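Local atomic coordinates of SusD-like carbohydrate binding protein BF1063 (Bacteroides fragilis NCTC 9343, PDB entry 3I4G), a protein that probably binds carbohydrate at the outer membrane as a SusD-family partner in glycan uptake. Residues 49-54 and 71-76; 303-308 and 312-317; 442-447 and 458-463. All blocks are in the same frame, centred on the assembly; numbering follows the deposited sequence.

Interaction 1 (49-54 and 71-76); sequences SYHGMI and NPFFKI
H51 drives one edge of its imidazole into the face of the F73 phenyl ring, a T-shaped (edge-to-face) aromatic pair with the planes 76° apart and the centroids 4.5 Å from each other. The touching atom is CE1 of H51, which stands over the centre of the phenyl ring; it lies 3.6 Å from F73 CE2 and nearly as close to the other five ring carbons, so that its C-H is directed into the pi cloud. ND1 of the same imidazole follows at the flank, 3.8 Å from F73 CZ. Both side chains have CG anti to the backbone N (chi1 -162° in H51, -175° in F73), and they run antiparallel, one beside the other, to bridge backbones whose nearest CA atoms, those of H51 and F73, are 9.9 Å apart. The pair joins the first turns of two short helices, 50-54 and 72-78, in the buried interior of this SusD-family protein. Each helix starts with a side-chain N-cap: S49 OG accepts from G52 N at 3.1 Å, and N71 OD1 from F73 N at 2.9 Å. Beyond the pair, NE2 of H51 is hydrogen-bonded to R67, while F73 also meets the ring of F87 and touches Y91 on helix 86-109.

Interaction 2 (303-308 and 312-317); sequences DPRYDP and GKDRDP
R305 and D314 face each other across two limbs of an irregular loop, where the type I turn from D303 to Y306 lies beside the type II turn from G312 to R315 and the CA atoms of R305 and D314 come within 6.7 Å. No direct hydrogen bond joins the segments. The R305 chain instead lays its aliphatic part against the D314 carboxylate, CD lying 3.2 Å from D314 OD2, with the guanidinium and carboxylate planes 76° apart. A bend at chi3 (-72°) turns the guanidinium back to D303, which it grips side-on: NE donates to D303 OD1 at 2.9 Å and NH2 to D303 OD2 at 3.0 Å, both nearly straight. The anti lone pair of D303 OD1 receives R305 N as well, so this oxygen holds both the backbone and the side chain of R305. NH1 bonds to D295 and also donates to water 1, which in turn donates a hydrogen bond to D314 OD1, 2.8 Å away. Further along, the fully extended K313 chain crosses D307, and their charged ends are linked through water 4, which donates to D307 OD2 at 2.7 Å and accepts from K313 NZ. D307 is further tied through OD1 to S309. Water 3 joins D307 N to K313 O, at 3.1 Å from the latter. The arrangement is that of a solvent-bridged surface loop, in which an Asx turn at D303 and a salt bridge shape one limb and ordered waters connect it to the other, ahead of helix 317-322.

Interaction 3 (442-447 and 458-463); sequences HERRIE and IMRWGI
R444 reaches from helix 433-447 to the last turn of helix 454-461, where R460 and W461 meet it. Its CB bond points toward that helix, and with CG anti to the backbone N (chi1 -176°) the chain runs out straight as far as NE. CD is the first atom to make contact: it lies 3.9 Å from W461 CZ2 and somewhat farther from CH2, touching the benzo part of the indole, while the guanidinium and indole planes stand 74° apart. CD also has R460 NH2 at 4.0 Å. Beyond it, NE and CZ are each 3.5 Å from R460 NH2, which sits over one face of the R444 guanidinium, offset toward its rim. R460 arrives from the opposite direction and presents the edge of its own guanidinium, the two planes being 76° apart. At the tip, NH2 of R444 is 3.8 Å from R460 NH2, and R444 NH1 is the farther terminal nitrogen, 4.1 Å from the same atom. All these nitrogens are donors, so no hydrogen bond joins the two side chains. Acidic partners probably compensate for the close approach: D457 takes R444 NE on one carboxylate oxygen and R460 NE on the other, and E396 of helix 387-400 forms a salt bridge with R460 NH2. G462, with positive phi, ends helix 454-461 in a Schellman motif just past W461. The side of helix 433-447 thus packs on the C-terminal turn of helix 454-461 through an edge-to-face, acid-flanked arginine pair beside a tryptophan.

Overall arrangement
The three contacts follow one another along the chain without overlapping. Interaction 1, in the N-terminal part of the chain, joins helices 50-54 and 72-78; its centre is 18 Å from that of interaction 3 and 31 Å from that of interaction 2, and its nearest atoms are about 7 Å and about 17 Å from them, with no touch to either. Interactions 2 and 3 both belong to the C-terminal half; their centres are 23 Å apart, yet they meet where D316 OD2 packs 4.0 Å from I446 CG2. R318, on helix 317-322, forms salt bridges to D316, E443 and E447, which would tie the surface loop to helix 433-447.

Interaction 1 (49-54 and 71-76)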
loop_
_atom_site.group_PDB
_atom_site.type_symbol
_atom_site.label_atom_id
_atom_site.label_comp_id
_atom_site.label_asym_id
_atom_site.label_seq_id
_atom_site.Cartn_x
_atom_site.Cartn_y
_atom_site.Cartn_z
ATOM N N SER A 49 2.215 -4.578 -7.324
ATOM C CA SER A 49 1.712 -3.987 -8.565
ATOM C C SER A 49 0.689 -2.903 -8.229
ATOM O O SER A 49 0.249 -2.768 -7.074
ATOM C CB SER A 49 1.099 -5.034 -9.483
ATOM O OG SER A 49 -0.193 -5.456 -9.052
ATOM N N TYR A 50 0.301 -2.093 -9.193
ATOM C CA TYR A 50 -0.592 -0.982 -8.811
ATOM C C TYR A 50 -1.934 -1.493 -8.307
ATOM O O TYR A 50 -2.501 -0.920 -7.381
ATOM C CB TYR A 50 -0.725 0.098 -9.908
ATOM C CG TYR A 50 -1.542 -0.189 -11.133
ATOM C CD1 TYR A 50 -2.921 -0.153 -11.071
ATOM C CD2 TYR A 50 -0.970 -0.460 -12.358
ATOM C CE1 TYR A 50 -3.682 -0.359 -12.178
ATOM C CE2 TYR A 50 -1.761 -0.682 -13.474
ATOM C CZ TYR A 50 -3.087 -0.621 -13.383
ATOM O OH TYR A 50 -3.821 -0.851 -14.537
ATOM N N HIS A 51 -2.481 -2.524 -8.928
ATOM C CA HIS A 51 -3.736 -3.094 -8.452
ATOM C C HIS A 51 -3.503 -3.954 -7.212
ATOM O O HIS A 51 -4.380 -4.039 -6.331
ATOM C CB HIS A 51 -4.428 -3.895 -9.558
ATOM C CG HIS A 51 -5.888 -4.175 -9.332
ATOM N ND1 HIS A 51 -6.428 -4.589 -8.136
ATOM C CD2 HIS A 51 -6.901 -4.166 -10.214
ATOM C CE1 HIS A 51 -7.730 -4.794 -8.291
ATOM N NE2 HIS A 51 -8.044 -4.545 -9.552
ATOM N N GLY A 52 -2.344 -4.571 -7.070
ATOM C CA GLY A 52 -2.091 -5.389 -5.912
ATOM C C GLY A 52 -1.794 -4.642 -4.641
ATOM O O GLY A 52 -2.118 -5.132 -3.552
HETATM N N MSE A 53 -1.198 -3.457 -4.783
HETATM C CA MSE A 53 -0.799 -2.642 -3.659
HETATM C C MSE A 53 -1.680 -1.405 -3.492
HETATM O O MSE A 53 -2.543 -1.371 -2.627
HETATM C CB MSE A 53 0.682 -2.249 -3.813
HETATM C CG MSE A 53 1.266 -1.385 -2.648
HETATM SE SE MSE A 53 3.150 -1.200 -2.715
HETATM C CE MSE A 53 3.187 0.028 -4.254
ATOM N N ILE A 54 -1.523 -0.405 -4.345
ATOM C CA ILE A 54 -2.255 0.870 -4.211
ATOM C C ILE A 54 -3.737 0.654 -4.138
ATOM O O ILE A 54 -4.417 1.188 -3.242
ATOM C CB ILE A 54 -1.873 1.816 -5.364
ATOM C CG1 ILE A 54 -0.417 2.235 -5.232
ATOM C CG2 ILE A 54 -2.776 3.064 -5.401
ATOM C CD1 ILE A 54 0.179 2.782 -6.559
ATOM N N ASN A 71 -18.409 -5.723 -7.274
ATOM C CA ASN A 71 -17.145 -6.120 -7.856
ATOM C C ASN A 71 -16.434 -7.067 -6.881
ATOM O O ASN A 71 -16.327 -6.770 -5.711
ATOM C CB ASN A 71 -16.249 -4.936 -8.147
ATOM C CG ASN A 71 -14.959 -5.387 -8.767
ATOM O OD1 ASN A 71 -13.997 -5.595 -8.059
ATOM N ND2 ASN A 71 -14.976 -5.645 -10.059
ATOM N N PRO A 72 -15.924 -8.220 -7.336
ATOM C CA PRO A 72 -15.339 -9.177 -6.367
ATOM C C PRO A 72 -14.110 -8.671 -5.638
ATOM O O PRO A 72 -13.818 -9.155 -4.538
ATOM C CB PRO A 72 -15.046 -10.415 -7.251
ATOM C CG PRO A 72 -16.052 -10.302 -8.375
ATOM C CD PRO A 72 -16.072 -8.802 -8.674
ATOM N N PHE A 73 -13.385 -7.683 -6.171
ATOM C CA PHE A 73 -12.254 -7.150 -5.417
ATOM C C PHE A 73 -12.755 -6.449 -4.173
ATOM O O PHE A 73 -12.306 -6.710 -3.075
ATOM C CB PHE A 73 -11.441 -6.187 -6.286
ATOM C CG PHE A 73 -10.177 -5.668 -5.651
ATOM C CD1 PHE A 73 -9.144 -6.517 -5.285
ATOM C CD2 PHE A 73 -9.993 -4.298 -5.492
ATOM C CE1 PHE A 73 -7.969 -6.011 -4.761
ATOM C CE2 PHE A 73 -8.838 -3.805 -4.990
ATOM C CZ PHE A 73 -7.822 -4.641 -4.642
ATOM N N PHE A 74 -13.733 -5.574 -4.342
ATOM C CA PHE A 74 -14.364 -4.895 -3.210
ATOM C C PHE A 74 -14.955 -5.884 -2.209
ATOM O O PHE A 74 -14.919 -5.663 -0.982
ATOM C CB PHE A 74 -15.433 -3.924 -3.748
ATOM C CG PHE A 74 -16.179 -3.197 -2.681
ATOM C CD1 PHE A 74 -15.674 -2.011 -2.127
ATOM C CD2 PHE A 74 -17.384 -3.673 -2.223
ATOM C CE1 PHE A 74 -16.388 -1.327 -1.134
ATOM C CE2 PHE A 74 -18.095 -2.964 -1.274
ATOM C CZ PHE A 74 -17.591 -1.801 -0.747
ATOM N N LYS A 75 -15.438 -7.018 -2.697
ATOM C CA LYS A 75 -16.032 -8.013 -1.832
ATOM C C LYS A 75 -15.028 -8.653 -0.870
ATOM O O LYS A 75 -15.457 -9.267 0.093
ATOM C CB LYS A 75 -16.736 -9.097 -2.638
ATOM C CG LYS A 75 -17.966 -8.616 -3.324
ATOM C CD LYS A 75 -18.662 -9.810 -3.983
ATOM C CE LYS A 75 -19.879 -9.408 -4.750
ATOM N NZ LYS A 75 -20.616 -10.590 -5.300
ATOM N N ILE A 76 -13.725 -8.518 -1.094
ATOM C CA ILE A 76 -12.736 -9.091 -0.188
ATOM C C ILE A 76 -12.988 -8.631 1.232
ATOM O O ILE A 76 -12.847 -9.443 2.166
ATOM C CB ILE A 76 -11.313 -8.721 -0.636
ATOM C CG1 ILE A 76 -10.976 -9.550 -1.885
ATOM C CG2 ILE A 76 -10.319 -9.001 0.487
ATOM C CD1 ILE A 76 -9.701 -9.158 -2.573
#

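Interaction 2 (303-308 and 312-317)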
loop_
_atom_site.group_PDB
_atom_site.type_symbol
_atom_site.label_atom_id
_atom_site.label_comp_id
_atom_site.label_asym_id
_atom_site.label_seq_id
_atom_site.Cartn_x
_atom_site.Cartn_y
_atom_site.Cartn_z
ATOM N N ASP A 303 -16.907 23.474 12.075
ATOM C CA ASP A 303 -15.927 24.482 12.373
ATOM C C ASP A 303 -15.959 25.508 11.276
ATOM O O ASP A 303 -16.050 25.152 10.098
ATOM C CB ASP A 303 -14.571 23.805 12.479
ATOM C CG ASP A 303 -13.498 24.728 12.985
ATOM O OD1 ASP A 303 -13.122 25.672 12.275
ATOM O OD2 ASP A 303 -12.973 24.443 14.085
ATOM N N PRO A 304 -15.877 26.802 11.631
ATOM C CA PRO A 304 -15.968 27.825 10.587
ATOM C C PRO A 304 -14.840 27.806 9.555
ATOM O O PRO A 304 -14.983 28.452 8.504
ATOM C CB PRO A 304 -15.965 29.159 11.373
ATOM C CG PRO A 304 -15.631 28.839 12.758
ATOM C CD PRO A 304 -15.787 27.378 12.988
ATOM N N ARG A 305 -13.732 27.114 9.841
ATOM C CA ARG A 305 -12.652 26.969 8.861
ATOM C C ARG A 305 -13.024 26.033 7.703
ATOM O O ARG A 305 -12.354 26.052 6.663
ATOM C CB ARG A 305 -11.378 26.452 9.521
ATOM C CG ARG A 305 -10.742 27.483 10.435
ATOM C CD ARG A 305 -9.658 26.891 11.251
ATOM N NE ARG A 305 -10.208 26.027 12.279
ATOM C CZ ARG A 305 -9.457 25.380 13.145
ATOM N NH1 ARG A 305 -8.155 25.471 13.063
ATOM N NH2 ARG A 305 -10.011 24.632 14.076
ATOM N N TYR A 306 -14.040 25.174 7.876
ATOM C CA TYR A 306 -14.508 24.330 6.776
ATOM C C TYR A 306 -15.091 25.191 5.661
ATOM O O TYR A 306 -16.030 25.974 5.885
ATOM C CB TYR A 306 -15.539 23.322 7.250
ATOM C CG TYR A 306 -16.292 22.649 6.133
ATOM C CD1 TYR A 306 -15.610 21.926 5.190
ATOM C CD2 TYR A 306 -17.670 22.731 6.026
ATOM C CE1 TYR A 306 -16.295 21.295 4.124
ATOM C CE2 TYR A 306 -18.360 22.106 4.982
ATOM C CZ TYR A 306 -17.654 21.391 4.036
ATOM O OH TYR A 306 -18.409 20.767 3.051
ATOM N N ASP A 307 -14.533 25.032 4.464
ATOM C CA ASP A 307 -14.965 25.804 3.303
ATOM C C ASP A 307 -15.380 24.850 2.211
ATOM O O ASP A 307 -14.507 24.256 1.563
ATOM C CB ASP A 307 -13.826 26.677 2.784
ATOM C CG ASP A 307 -14.283 27.681 1.732
ATOM O OD1 ASP A 307 -15.341 27.468 1.116
ATOM O OD2 ASP A 307 -13.573 28.700 1.555
ATOM N N PRO A 308 -16.694 24.680 1.984
ATOM C CA PRO A 308 -17.158 23.773 0.932
ATOM C C PRO A 308 -16.726 24.192 -0.471
ATOM O O PRO A 308 -16.743 23.342 -1.346
ATOM C CB PRO A 308 -18.697 23.795 1.056
ATOM C CG PRO A 308 -19.013 24.829 1.928
ATOM C CD PRO A 308 -17.831 25.272 2.718
ATOM N N GLY A 312 -9.617 21.662 0.525
ATOM C CA GLY A 312 -8.307 21.494 1.159
ATOM C C GLY A 312 -7.790 22.706 1.905
ATOM O O GLY A 312 -6.726 22.650 2.527
ATOM N N LYS A 313 -8.544 23.788 1.879
ATOM C CA LYS A 313 -8.088 25.035 2.485
ATOM C C LYS A 313 -8.051 24.947 4.009
ATOM O O LYS A 313 -9.000 24.474 4.644
ATOM C CB LYS A 313 -9.001 26.188 2.058
ATOM C CG LYS A 313 -8.580 27.559 2.646
ATOM C CD LYS A 313 -9.462 28.686 2.162
ATOM C CE LYS A 313 -9.027 30.023 2.801
ATOM N NZ LYS A 313 -9.957 31.097 2.392
ATOM N N ASP A 314 -6.936 25.408 4.574
ATOM C CA ASP A 314 -6.728 25.429 6.031
ATOM C C ASP A 314 -6.647 24.001 6.596
ATOM O O ASP A 314 -6.872 23.768 7.777
ATOM C CB ASP A 314 -7.797 26.256 6.766
ATOM C CG ASP A 314 -7.279 26.887 8.052
ATOM O OD1 ASP A 314 -6.140 26.586 8.465
ATOM O OD2 ASP A 314 -8.015 27.738 8.623
ATOM N N ARG A 315 -6.269 23.045 5.742
ATOM C CA ARG A 315 -6.063 21.675 6.151
ATOM C C ARG A 315 -4.624 21.260 5.952
ATOM O O ARG A 315 -3.891 21.843 5.164
ATOM C CB ARG A 315 -6.950 20.704 5.342
ATOM C CG ARG A 315 -8.454 20.991 5.419
ATOM C CD ARG A 315 -9.073 20.712 6.798
ATOM N NE ARG A 315 -9.140 19.279 7.113
ATOM C CZ ARG A 315 -9.978 18.423 6.556
ATOM N NH1 ARG A 315 -10.832 18.814 5.622
ATOM N NH2 ARG A 315 -9.934 17.152 6.901
ATOM N N ASP A 316 -4.250 20.191 6.651
ATOM C CA ASP A 316 -2.946 19.537 6.481
ATOM C C ASP A 316 -2.599 19.557 4.984
ATOM O O ASP A 316 -3.410 19.125 4.168
ATOM C CB ASP A 316 -3.069 18.114 7.005
ATOM C CG ASP A 316 -1.735 17.382 7.140
ATOM O OD1 ASP A 316 -0.909 17.410 6.212
ATOM O OD2 ASP A 316 -1.580 16.702 8.166
ATOM N N PRO A 317 -1.391 20.031 4.614
ATOM C CA PRO A 317 -1.016 20.063 3.208
ATOM C C PRO A 317 -1.094 18.704 2.541
ATOM O O PRO A 317 -1.285 18.654 1.315
ATOM C CB PRO A 317 0.440 20.594 3.231
ATOM C CG PRO A 317 0.507 21.383 4.465
ATOM C CD PRO A 317 -0.361 20.659 5.456
HETATM O O HOH W 1 -6.000 26.109 11.216
HETATM O O HOH W 2 -10.720 23.969 6.446
HETATM O O HOH W 3 -11.898 23.835 3.731
HETATM O O HOH W 4 -12.459 29.837 3.756
#

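Interaction 3 (442-447 and 458-463)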
loop_
_atom_site.group_PDB
_atom_site.type_symbol
_atom_site.label_atom_id
_atom_site.label_comp_id
_atom_site.label_asym_id
_atom_site.label_seq_id
_atom_site.Cartn_x
_atom_site.Cartn_y
_atom_site.Cartn_z
ATOM N N HIS A 442 -3.296 7.412 13.839
ATOM C CA HIS A 442 -3.858 8.450 12.988
ATOM C C HIS A 442 -2.789 9.080 12.092
ATOM O O HIS A 442 -3.029 9.331 10.901
ATOM C CB HIS A 442 -4.528 9.530 13.837
ATOM C CG HIS A 442 -5.062 10.650 13.025
ATOM N ND1 HIS A 442 -4.405 11.849 12.879
ATOM C CD2 HIS A 442 -6.150 10.713 12.228
ATOM C CE1 HIS A 442 -5.092 12.616 12.035
ATOM N NE2 HIS A 442 -6.164 11.956 11.649
ATOM N N GLU A 443 -1.599 9.364 12.629
ATOM C CA GLU A 443 -0.564 9.958 11.824
ATOM C C GLU A 443 -0.172 9.007 10.710
ATOM O O GLU A 443 0.075 9.434 9.592
ATOM C CB GLU A 443 0.646 10.333 12.686
ATOM C CG GLU A 443 1.667 11.137 11.933
ATOM C CD GLU A 443 1.141 12.531 11.564
ATOM O OE1 GLU A 443 0.297 13.124 12.304
ATOM O OE2 GLU A 443 1.592 13.072 10.544
ATOM N N ARG A 444 -0.076 7.720 11.013
ATOM C CA ARG A 444 0.233 6.750 10.042
ATOM C C ARG A 444 -0.826 6.743 8.926
ATOM O O ARG A 444 -0.517 6.649 7.736
ATOM C CB ARG A 444 0.341 5.379 10.724
ATOM C CG ARG A 444 0.738 4.286 9.855
ATOM C CD ARG A 444 0.799 2.975 10.697
ATOM N NE ARG A 444 1.128 1.882 9.832
ATOM C CZ ARG A 444 2.324 1.370 9.640
ATOM N NH1 ARG A 444 3.403 1.808 10.299
ATOM N NH2 ARG A 444 2.420 0.402 8.770
ATOM N N ARG A 445 -2.100 6.830 9.284
ATOM C CA ARG A 445 -3.190 6.894 8.302
ATOM C C ARG A 445 -2.991 8.061 7.350
ATOM O O ARG A 445 -3.074 7.916 6.125
ATOM C CB ARG A 445 -4.541 7.043 9.005
ATOM C CG ARG A 445 -5.678 7.009 8.048
ATOM C CD ARG A 445 -7.032 7.216 8.650
ATOM N NE ARG A 445 -8.072 6.937 7.617
ATOM C CZ ARG A 445 -9.376 7.059 7.790
ATOM N NH1 ARG A 445 -9.878 7.484 8.929
ATOM N NH2 ARG A 445 -10.183 6.776 6.786
ATOM N N ILE A 446 -2.708 9.227 7.899
ATOM C CA ILE A 446 -2.531 10.403 7.068
ATOM C C ILE A 446 -1.277 10.331 6.219
ATOM O O ILE A 446 -1.295 10.519 5.000
ATOM C CB ILE A 446 -2.484 11.680 7.953
ATOM C CG1 ILE A 446 -3.796 11.893 8.704
ATOM C CG2 ILE A 446 -2.120 12.920 7.118
ATOM C CD1 ILE A 446 -5.048 11.861 7.856
ATOM N N GLU A 447 -0.165 9.972 6.845
ATOM C CA GLU A 447 1.108 9.949 6.121
ATOM C C GLU A 447 1.114 8.979 4.961
ATOM O O GLU A 447 1.632 9.303 3.887
ATOM C CB GLU A 447 2.236 9.628 7.093
ATOM C CG GLU A 447 3.585 9.509 6.451
ATOM C CD GLU A 447 4.129 10.778 5.832
ATOM O OE1 GLU A 447 3.633 11.871 6.164
ATOM O OE2 GLU A 447 5.056 10.675 5.009
ATOM N N ILE A 458 -5.482 -1.928 9.305
ATOM C CA ILE A 458 -6.744 -2.107 10.018
ATOM C C ILE A 458 -6.994 -3.609 10.298
ATOM O O ILE A 458 -7.585 -3.969 11.322
ATOM C CB ILE A 458 -7.941 -1.431 9.352
ATOM C CG1 ILE A 458 -8.201 -2.011 7.970
ATOM C CG2 ILE A 458 -7.700 0.077 9.270
ATOM C CD1 ILE A 458 -9.419 -1.346 7.241
HETATM N N MSE A 459 -6.464 -4.469 9.457
HETATM C CA MSE A 459 -6.502 -5.910 9.716
HETATM C C MSE A 459 -5.641 -6.309 10.907
HETATM O O MSE A 459 -6.146 -6.937 11.842
HETATM C CB MSE A 459 -6.072 -6.638 8.445
HETATM C CG MSE A 459 -7.096 -6.564 7.275
HETATM SE SE MSE A 459 -8.596 -7.732 7.405
HETATM C CE MSE A 459 -7.708 -9.293 6.610
ATOM N N ARG A 460 -4.366 -5.916 10.919
ATOM C CA ARG A 460 -3.455 -6.320 12.023
ATOM C C ARG A 460 -3.893 -5.691 13.337
ATOM O O ARG A 460 -3.739 -6.305 14.418
ATOM C CB ARG A 460 -1.979 -5.988 11.747
ATOM C CG ARG A 460 -1.622 -4.525 11.797
ATOM C CD ARG A 460 -0.264 -4.268 11.233
ATOM N NE ARG A 460 0.036 -2.844 11.181
ATOM C CZ ARG A 460 0.566 -2.127 12.174
ATOM N NH1 ARG A 460 0.842 -2.654 13.354
ATOM N NH2 ARG A 460 0.802 -0.831 11.966
ATOM N N TRP A 461 -4.430 -4.472 13.313
ATOM C CA TRP A 461 -4.899 -3.819 14.522
ATOM C C TRP A 461 -6.201 -4.399 15.055
ATOM O O TRP A 461 -6.607 -4.124 16.167
ATOM C CB TRP A 461 -5.114 -2.315 14.288
ATOM C CG TRP A 461 -3.867 -1.522 14.066
ATOM C CD1 TRP A 461 -2.630 -1.760 14.597
ATOM C CD2 TRP A 461 -3.764 -0.293 13.330
ATOM N NE1 TRP A 461 -1.767 -0.769 14.198
ATOM C CE2 TRP A 461 -2.437 0.144 13.437
ATOM C CE3 TRP A 461 -4.671 0.482 12.603
ATOM C CZ2 TRP A 461 -1.979 1.297 12.811
ATOM C CZ3 TRP A 461 -4.217 1.634 11.971
ATOM C CH2 TRP A 461 -2.886 2.027 12.092
ATOM N N GLY A 462 -6.916 -5.169 14.257
ATOM C CA GLY A 462 -8.192 -5.695 14.721
ATOM C C GLY A 462 -9.286 -4.627 14.808
ATOM O O GLY A 462 -10.207 -4.719 15.616
ATOM N N ILE A 463 -9.167 -3.600 13.966
ATOM C CA ILE A 463 -10.203 -2.560 13.882
ATOM C C ILE A 463 -10.937 -2.556 12.544
ATOM O O ILE A 463 -11.851 -1.762 12.335
ATOM C CB ILE A 463 -9.669 -1.142 14.197
ATOM C CG1 ILE A 463 -8.791 -0.590 13.089
ATOM C CG2 ILE A 463 -8.924 -1.132 15.569
ATOM C CD1 ILE A 463 -8.393 0.890 13.323
#